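Local coordinates for alpha-catenin-like protein hmp-1 (Caenorhabditis elegans, PDB 5H5M), which joins the cadherin-catenin complex of adherens junctions, binding beta-catenin and actin filaments, and is required for cell migration and shape changes during body enclosure and elongation, at residues 246-251 with 281-286; 323-328 with 360-365. All coordinates share one frame; numbering follows the deposited sequence.

Contact 1 (246-251 with 281-286); sequences AHIVED and GSIRGR
Arg286 of helix 276-300 reaches across to Asp251 and His247 of helix 237-260; the two helices are antiparallel neighbours in a four-helix bundle of the M domain. Their short segments run at 164°, with axes 9.2 Å apart. Followed outward, Arg286 begins with CB beside CG1 of Ile248, a loose apolar touch. CG lies beside the backbone N, opposite the carbonyl carbon (chi1 -64°), and a bend at chi3 helps turn NE and NH2 to Asp251. CD passes 3.7 Å from His247 CB, an aliphatic carbon that also lies over one face of the guanidinium, toward its rim, where that flat, weakly hydrated group can rest. NE gives a nearly straight bond of 2.7 Å to Asp251 OD2 in the guanidinium plane, while NH2 bonds OD1 at 3.2 Å, somewhat off it. Both oxygens use their syn lone pairs, so the carboxylate is gripped side-on, nearly flush. NH1 comes 3.4 Å from His247 ND1 without bonding it, the planes 74° apart; NH1 pairs with Asp121, while ND1 bonds Ser120 and NE2 Asp117. Asp251 OD1 is shared with Arg254, so the buried pair Arg286-Asp251 belongs to a wider charge network. A methionine in place of Arg286 would probably leave Asp251 without its paired bonds across the helices and Asp121 short of a mate. Ile283 adds bulk suited to the core: its CG1 packs 3.5 Å from Asp251 CB.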
ATOM      1  N   ALA A 246      -3.014   2.015 -10.251  1.00 22.00           N
ATOM      2  CA  ALA A 246      -4.076   2.974  -9.977  1.00 23.33           C
ATOM      3  C   ALA A 246      -3.529   4.221  -9.285  1.00 23.33           C
ATOM      4  O   ALA A 246      -3.998   5.330  -9.526  1.00 24.74           O
ATOM      5  CB  ALA A 246      -5.167   2.330  -9.126  1.00 23.71           C
ATOM      6  N   HIS A 247      -2.535   4.034  -8.423  1.00 22.41           N
ATOM      7  CA  HIS A 247      -1.962   5.147  -7.677  1.00 20.14           C
ATOM      8  C   HIS A 247      -1.096   6.035  -8.572  1.00 19.25           C
ATOM      9  O   HIS A 247      -1.043   7.249  -8.382  1.00 18.41           O
ATOM     10  CB  HIS A 247      -1.152   4.630  -6.487  1.00 22.63           C
ATOM     11  CG  HIS A 247      -1.993   4.222  -5.316  1.00 30.26           C
ATOM     12  ND1 HIS A 247      -1.457   3.902  -4.089  1.00 21.88           N
ATOM     13  CD2 HIS A 247      -3.337   4.091  -5.190  1.00 23.08           C
ATOM     14  CE1 HIS A 247      -2.436   3.591  -3.252  1.00 21.36           C
ATOM     15  NE2 HIS A 247      -3.582   3.696  -3.897  1.00 22.00           N
ATOM     16  N   ILE A 248      -0.421   5.426  -9.542  1.00 16.40           N
ATOM     17  CA  ILE A 248       0.364   6.172 -10.523  1.00 24.21           C
ATOM     18  C   ILE A 248      -0.544   7.104 -11.329  1.00 30.06           C
ATOM     19  O   ILE A 248      -0.167   8.234 -11.650  1.00 32.66           O
ATOM     20  CB  ILE A 248       1.132   5.220 -11.470  1.00 24.87           C
ATOM     21  CG1 ILE A 248       2.295   4.560 -10.727  1.00 28.31           C
ATOM     22  CG2 ILE A 248       1.664   5.964 -12.677  1.00 22.78           C
ATOM     23  CD1 ILE A 248       3.003   3.489 -11.524  1.00 28.41           C
ATOM     24  N   VAL A 249      -1.750   6.632 -11.633  1.00 27.13           N
ATOM     25  CA  VAL A 249      -2.754   7.453 -12.302  1.00 20.80           C
ATOM     26  C   VAL A 249      -3.187   8.619 -11.411  1.00 29.61           C
ATOM     27  O   VAL A 249      -3.265   9.761 -11.870  1.00 29.68           O
ATOM     28  CB  VAL A 249      -3.989   6.618 -12.699  1.00 23.13           C
ATOM     29  CG1 VAL A 249      -5.144   7.521 -13.138  1.00 22.24           C
ATOM     30  CG2 VAL A 249      -3.626   5.624 -13.793  1.00 18.83           C
ATOM     31  N   GLU A 250      -3.458   8.327 -10.140  1.00 36.51           N
ATOM     32  CA  GLU A 250      -3.793   9.361  -9.155  1.00 29.41           C
ATOM     33  C   GLU A 250      -2.711  10.432  -9.056  1.00 26.63           C
ATOM     34  O   GLU A 250      -3.008  11.628  -9.032  1.00 24.78           O
ATOM     35  CB  GLU A 250      -4.006   8.749  -7.771  1.00 26.62           C
ATOM     36  CG  GLU A 250      -5.256   7.914  -7.607  1.00 39.82           C
ATOM     37  CD  GLU A 250      -5.433   7.435  -6.176  1.00 51.05           C
ATOM     38  OE1 GLU A 250      -6.313   6.581  -5.931  1.00 53.59           O
ATOM     39  OE2 GLU A 250      -4.687   7.915  -5.293  1.00 45.87           O
ATOM     40  N   ASP A 251      -1.456   9.993  -8.985  1.00 20.80           N
ATOM     41  CA  ASP A 251      -0.323  10.912  -8.903  1.00 26.16           C
ATOM     42  C   ASP A 251      -0.273  11.844 -10.107  1.00 23.25           C
ATOM     43  O   ASP A 251      -0.026  13.041  -9.962  1.00 31.95           O
ATOM     44  CB  ASP A 251       0.994  10.145  -8.797  1.00 18.26           C
ATOM     45  CG  ASP A 251       1.108   9.352  -7.515  1.00 34.10           C
ATOM     46  OD1 ASP A 251       0.409   9.691  -6.533  1.00 32.93           O
ATOM     47  OD2 ASP A 251       1.908   8.391  -7.492  1.00 37.38           O
ATOM     48  N   GLY A 281       7.938  12.573  -7.807  1.00 28.02           N
ATOM     49  CA  GLY A 281       8.585  11.861  -6.721  1.00 26.74           C
ATOM     50  C   GLY A 281       7.835  10.611  -6.294  1.00 33.74           C
ATOM     51  O   GLY A 281       8.450   9.591  -5.983  1.00 34.28           O
ATOM     52  N   SER A 282       6.505  10.686  -6.280  1.00 29.50           N
ATOM     53  CA  SER A 282       5.680   9.540  -5.897  1.00 25.12           C
ATOM     54  C   SER A 282       5.690   8.476  -6.985  1.00 24.33           C
ATOM     55  O   SER A 282       5.839   7.286  -6.705  1.00 29.31           O
ATOM     56  CB  SER A 282       4.239   9.972  -5.605  1.00 21.87           C
ATOM     57  OG  SER A 282       4.169  10.823  -4.474  1.00 32.17           O
ATOM     58  N   ILE A 283       5.517   8.913  -8.227  1.00 28.19           N
ATOM     59  CA  ILE A 283       5.514   8.012  -9.370  1.00 23.53           C
ATOM     60  C   ILE A 283       6.830   7.244  -9.468  1.00 19.42           C
ATOM     61  O   ILE A 283       6.838   6.030  -9.665  1.00 23.41           O
ATOM     62  CB  ILE A 283       5.257   8.779 -10.675  1.00 22.63           C
ATOM     63  CG1 ILE A 283       3.829   9.323 -10.676  1.00 22.24           C
ATOM     64  CG2 ILE A 283       5.490   7.887 -11.884  1.00 24.18           C
ATOM     65  CD1 ILE A 283       3.450  10.076 -11.925  1.00 29.14           C
ATOM     66  N   ARG A 284       7.942   7.953  -9.306  1.00 22.45           N
ATOM     67  CA  ARG A 284       9.254   7.320  -9.355  1.00 28.30           C
ATOM     68  C   ARG A 284       9.392   6.259  -8.263  1.00 35.70           C
ATOM     69  O   ARG A 284       9.810   5.130  -8.531  1.00 29.41           O
ATOM     70  CB  ARG A 284      10.365   8.364  -9.218  1.00 23.69           C
ATOM     71  CG  ARG A 284      11.760   7.762  -9.210  1.00 28.62           C
ATOM     72  CD  ARG A 284      12.847   8.819  -9.070  1.00 29.98           C
ATOM     73  NE  ARG A 284      14.173   8.206  -9.027  1.00 41.03           N
ATOM     74  CZ  ARG A 284      14.950   8.025 -10.090  1.00 51.21           C
ATOM     75  NH1 ARG A 284      14.547   8.424 -11.290  1.00 50.80           N
ATOM     76  NH2 ARG A 284      16.139   7.452  -9.952  1.00 53.17           N
ATOM     77  N   GLY A 285       9.031   6.631  -7.037  1.00 28.43           N
ATOM     78  CA  GLY A 285       9.116   5.732  -5.903  1.00 28.39           C
ATOM     79  C   GLY A 285       8.275   4.480  -6.068  1.00 28.46           C
ATOM     80  O   GLY A 285       8.748   3.372  -5.819  1.00 29.09           O
ATOM     81  N   ARG A 286       7.028   4.659  -6.492  1.00 26.23           N
ATOM     82  CA  ARG A 286       6.119   3.537  -6.700  1.00 28.88           C
ATOM     83  C   ARG A 286       6.609   2.622  -7.819  1.00 28.89           C
ATOM     84  O   ARG A 286       6.547   1.395  -7.705  1.00 24.62           O
ATOM     85  CB  ARG A 286       4.710   4.036  -7.024  1.00 26.24           C
ATOM     86  CG  ARG A 286       4.031   4.828  -5.913  1.00 28.66           C
ATOM     87  CD  ARG A 286       2.556   5.028  -6.234  1.00 22.68           C
ATOM     88  NE  ARG A 286       2.034   6.298  -5.741  1.00 17.99           N
ATOM     89  CZ  ARG A 286       1.530   6.484  -4.524  1.00 19.17           C
ATOM     90  NH1 ARG A 286       1.485   5.480  -3.656  1.00 19.44           N
ATOM     91  NH2 ARG A 286       1.076   7.678  -4.172  1.00 23.39           N
TER

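Contact 2 (323-328 with 360-365); sequences DQFAER and TLVHDA
Leu361 and Val362 of helix 345-374 point toward helix 305-339, where Gln324, Phe325 and Arg328 receive them. The two helices are antiparallel neighbours in an alpha-helical bundle of the vinculin/alpha-catenin family; their short segments run at 157° to each other with axes 9.3 Å apart. No hydrogen bond crosses between the segments, and the join is made by side-chain packing. On its buried side the contact rests on Val362 CG2, which sits 3.7 Å from Phe325 CG and equally near CB, so the methyl meets the root of the aromatic side chain and approaches the ring obliquely. Phe325 CG stands anti to the backbone N (chi1 165°), beside the carbonyl carbon, which turns the ring toward Ile283 of helix 276-300 and leaves its root against Val362 CG2. A branched valine suits this place, since CG2 serves Phe325 while CG1 can pack against Ile283.

Toward solvent, Leu361 takes over. Its CD2 lies 3.9 Å from Gln324 CB and also approaches the backbone N of Phe325 at 4.0 Å, fitting the methyl against the helix surface itself. Arg328 and Gln324 each run roughly at right angles to the leucine. Both suit a border: Gln324 gives the leucine its aliphatic CB, while Arg328 lays its guanidinium obliquely by the leucine methyls.

Further out, Glu354 on helix 345-374 forms a salt bridge with Arg328 NE and thereby helps to fix the guanidinium. Phe325 also touches Ala358 and Cys359 of helix 345-374, and Val362 touches Leu317 of helix 305-339. The bend of Arg328 at chi3 (68°) helps to bring its NH1 within 3.8 Å of Leu361 CD2.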
ATOM      1  N   ASP A 323      14.169   6.888 -15.681  1.00 29.97           N
ATOM      2  CA  ASP A 323      15.103   7.979 -15.946  1.00 41.06           C
ATOM      3  C   ASP A 323      14.543   8.982 -16.952  1.00 41.05           C
ATOM      4  O   ASP A 323      14.624  10.193 -16.742  1.00 44.50           O
ATOM      5  CB  ASP A 323      16.440   7.432 -16.451  1.00 52.20           C
ATOM      6  CG  ASP A 323      17.236   6.747 -15.359  1.00 66.65           C
ATOM      7  OD1 ASP A 323      17.052   7.109 -14.177  1.00 65.00           O
ATOM      8  OD2 ASP A 323      18.050   5.856 -15.683  1.00 71.52           O
ATOM      9  N   GLN A 324      13.982   8.474 -18.044  1.00 34.05           N
ATOM     10  CA  GLN A 324      13.389   9.324 -19.072  1.00 32.24           C
ATOM     11  C   GLN A 324      12.239  10.155 -18.507  1.00 31.12           C
ATOM     12  O   GLN A 324      12.060  11.314 -18.877  1.00 36.02           O
ATOM     13  CB  GLN A 324      12.894   8.481 -20.251  1.00 30.59           C
ATOM     14  CG  GLN A 324      13.990   7.747 -21.001  1.00 47.13           C
ATOM     15  CD  GLN A 324      13.444   6.744 -22.002  1.00 63.28           C
ATOM     16  OE1 GLN A 324      12.230   6.631 -22.186  1.00 69.73           O
ATOM     17  NE2 GLN A 324      14.339   6.012 -22.656  1.00 60.68           N
ATOM     18  N   PHE A 325      11.461   9.552 -17.613  1.00 28.81           N
ATOM     19  CA  PHE A 325      10.360  10.251 -16.963  1.00 26.53           C
ATOM     20  C   PHE A 325      10.870  11.345 -16.028  1.00 29.20           C
ATOM     21  O   PHE A 325      10.400  12.482 -16.076  1.00 32.06           O
ATOM     22  CB  PHE A 325       9.483   9.271 -16.184  1.00 24.00           C
ATOM     23  CG  PHE A 325       8.561   9.935 -15.203  1.00 24.71           C
ATOM     24  CD1 PHE A 325       7.443  10.628 -15.644  1.00 26.71           C
ATOM     25  CD2 PHE A 325       8.814   9.875 -13.843  1.00 22.75           C
ATOM     26  CE1 PHE A 325       6.592  11.248 -14.743  1.00 23.94           C
ATOM     27  CE2 PHE A 325       7.966  10.494 -12.936  1.00 23.26           C
ATOM     28  CZ  PHE A 325       6.855  11.178 -13.386  1.00 23.83           C
ATOM     29  N   ALA A 326      11.831  10.990 -15.179  1.00 27.47           N
ATOM     30  CA  ALA A 326      12.390  11.921 -14.206  1.00 28.42           C
ATOM     31  C   ALA A 326      13.023  13.123 -14.893  1.00 36.64           C
ATOM     32  O   ALA A 326      12.952  14.244 -14.394  1.00 43.68           O
ATOM     33  CB  ALA A 326      13.412  11.217 -13.326  1.00 29.05           C
ATOM     34  N   GLU A 327      13.639  12.881 -16.044  1.00 32.79           N
ATOM     35  CA  GLU A 327      14.311  13.935 -16.790  1.00 32.26           C
ATOM     36  C   GLU A 327      13.310  14.953 -17.330  1.00 32.77           C
ATOM     37  O   GLU A 327      13.487  16.161 -17.160  1.00 36.56           O
ATOM     38  CB  GLU A 327      15.127  13.329 -17.932  1.00 37.33           C
ATOM     39  CG  GLU A 327      15.952  14.338 -18.710  1.00 64.53           C
ATOM     40  CD  GLU A 327      16.801  13.689 -19.792  1.00 83.35           C
ATOM     41  OE1 GLU A 327      16.519  13.913 -20.990  1.00 87.37           O
ATOM     42  OE2 GLU A 327      17.751  12.955 -19.441  1.00 85.56           O
ATOM     43  N   ARG A 328      12.252  14.459 -17.965  1.00 33.06           N
ATOM     44  CA  ARG A 328      11.230  15.324 -18.545  1.00 42.05           C
ATOM     45  C   ARG A 328      10.403  16.028 -17.475  1.00 46.69           C
ATOM     46  O   ARG A 328      10.053  17.200 -17.623  1.00 48.54           O
ATOM     47  CB  ARG A 328      10.318  14.518 -19.468  1.00 42.12           C
ATOM     48  CG  ARG A 328      11.028  13.939 -20.680  1.00 37.59           C
ATOM     49  CD  ARG A 328      10.144  12.951 -21.421  1.00 37.77           C
ATOM     50  NE  ARG A 328       9.007  13.596 -22.071  1.00 38.24           N
ATOM     51  CZ  ARG A 328       8.098  12.948 -22.792  1.00 43.31           C
ATOM     52  NH1 ARG A 328       8.189  11.634 -22.952  1.00 43.97           N
ATOM     53  NH2 ARG A 328       7.096  13.612 -23.353  1.00 39.09           N
ATOM     54  N   THR A 360       2.900   8.467 -18.931  1.00 32.80           N
ATOM     55  CA  THR A 360       2.519   7.313 -19.740  1.00 35.21           C
ATOM     56  C   THR A 360       3.721   6.393 -19.988  1.00 38.30           C
ATOM     57  O   THR A 360       3.563   5.181 -20.135  1.00 34.22           O
ATOM     58  CB  THR A 360       1.890   7.777 -21.071  1.00 34.26           C
ATOM     59  OG1 THR A 360       0.724   8.557 -20.784  1.00 38.98           O
ATOM     60  CG2 THR A 360       1.472   6.601 -21.927  1.00 38.58           C
ATOM     61  N   LEU A 361       4.919   6.974 -20.013  1.00 35.99           N
ATOM     62  CA  LEU A 361       6.161   6.201 -20.024  1.00 40.07           C
ATOM     63  C   LEU A 361       6.177   5.165 -18.902  1.00 37.43           C
ATOM     64  O   LEU A 361       6.354   3.970 -19.141  1.00 33.13           O
ATOM     65  CB  LEU A 361       7.373   7.125 -19.873  1.00 43.71           C
ATOM     66  CG  LEU A 361       8.213   7.572 -21.070  1.00 43.34           C
ATOM     67  CD1 LEU A 361       7.352   7.895 -22.273  1.00 37.77           C
ATOM     68  CD2 LEU A 361       9.052   8.778 -20.668  1.00 37.83           C
ATOM     69  N   VAL A 362       5.996   5.643 -17.676  1.00 29.08           N
ATOM     70  CA  VAL A 362       5.998   4.785 -16.499  1.00 27.68           C
ATOM     71  C   VAL A 362       4.787   3.853 -16.477  1.00 25.35           C
ATOM     72  O   VAL A 362       4.916   2.655 -16.227  1.00 35.06           O
ATOM     73  CB  VAL A 362       6.018   5.625 -15.203  1.00 31.25           C
ATOM     74  CG1 VAL A 362       5.876   4.733 -13.979  1.00 16.53           C
ATOM     75  CG2 VAL A 362       7.294   6.454 -15.122  1.00 31.28           C
ATOM     76  N   HIS A 363       3.616   4.416 -16.756  1.00 23.64           N
ATOM     77  CA  HIS A 363       2.346   3.703 -16.640  1.00 25.62           C
ATOM     78  C   HIS A 363       2.221   2.532 -17.622  1.00 29.41           C
ATOM     79  O   HIS A 363       1.840   1.427 -17.228  1.00 28.04           O
ATOM     80  CB  HIS A 363       1.186   4.685 -16.839  1.00 22.23           C
ATOM     81  CG  HIS A 363      -0.154   4.124 -16.482  1.00 30.72           C
ATOM     82  ND1 HIS A 363      -1.169   3.978 -17.404  1.00 38.59           N
ATOM     83  CD2 HIS A 363      -0.651   3.677 -15.304  1.00 40.57           C
ATOM     84  CE1 HIS A 363      -2.231   3.465 -16.810  1.00 36.87           C
ATOM     85  NE2 HIS A 363      -1.942   3.273 -15.536  1.00 46.60           N
ATOM     86  N   ASP A 364       2.535   2.777 -18.893  1.00 23.14           N
ATOM     87  CA  ASP A 364       2.523   1.724 -19.910  1.00 23.31           C
ATOM     88  C   ASP A 364       3.483   0.597 -19.552  1.00 29.10           C
ATOM     89  O   ASP A 364       3.172  -0.585 -19.732  1.00 26.13           O
ATOM     90  CB  ASP A 364       2.896   2.279 -21.288  1.00 25.46           C
ATOM     91  CG  ASP A 364       1.729   2.947 -21.993  1.00 40.48           C
ATOM     92  OD1 ASP A 364       0.570   2.735 -21.581  1.00 48.13           O
ATOM     93  OD2 ASP A 364       1.975   3.675 -22.976  1.00 42.35           O
ATOM     94  N   ALA A 365       4.659   0.974 -19.057  1.00 22.54           N
ATOM     95  CA  ALA A 365       5.682   0.003 -18.698  1.00 25.15           C
ATOM     96  C   ALA A 365       5.205  -0.885 -17.551  1.00 22.25           C
ATOM     97  O   ALA A 365       5.511  -2.075 -17.510  1.00 23.72           O
ATOM     98  CB  ALA A 365       6.976   0.707 -18.330  1.00 23.89           C
TER

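How the contacts relate
Contact 1 and contact 2 follow one another along the chain, each pairing two antiparallel helices, and their centres lie about 11 Å apart. Side by side they bring together helices 237-260, 276-300, 305-339 and 345-374 as a four-helix bundle. Ile283 is the main bridge: its CG2 lies 3.7 Å from Phe325 CE2 and 3.8 Å from Val362 CG1, so a residue of contact 1 packs against both buried members of contact 2. Nearer the margins, Val249 CG2 meets His363 NE2 at 3.4 Å and Arg284 NH1 touches Ala326 CB. Contact 1 adds a charge network around a buried salt bridge, whereas between the segments of contact 2 there is packing alone, the salt bridge to Glu354 lying outside them.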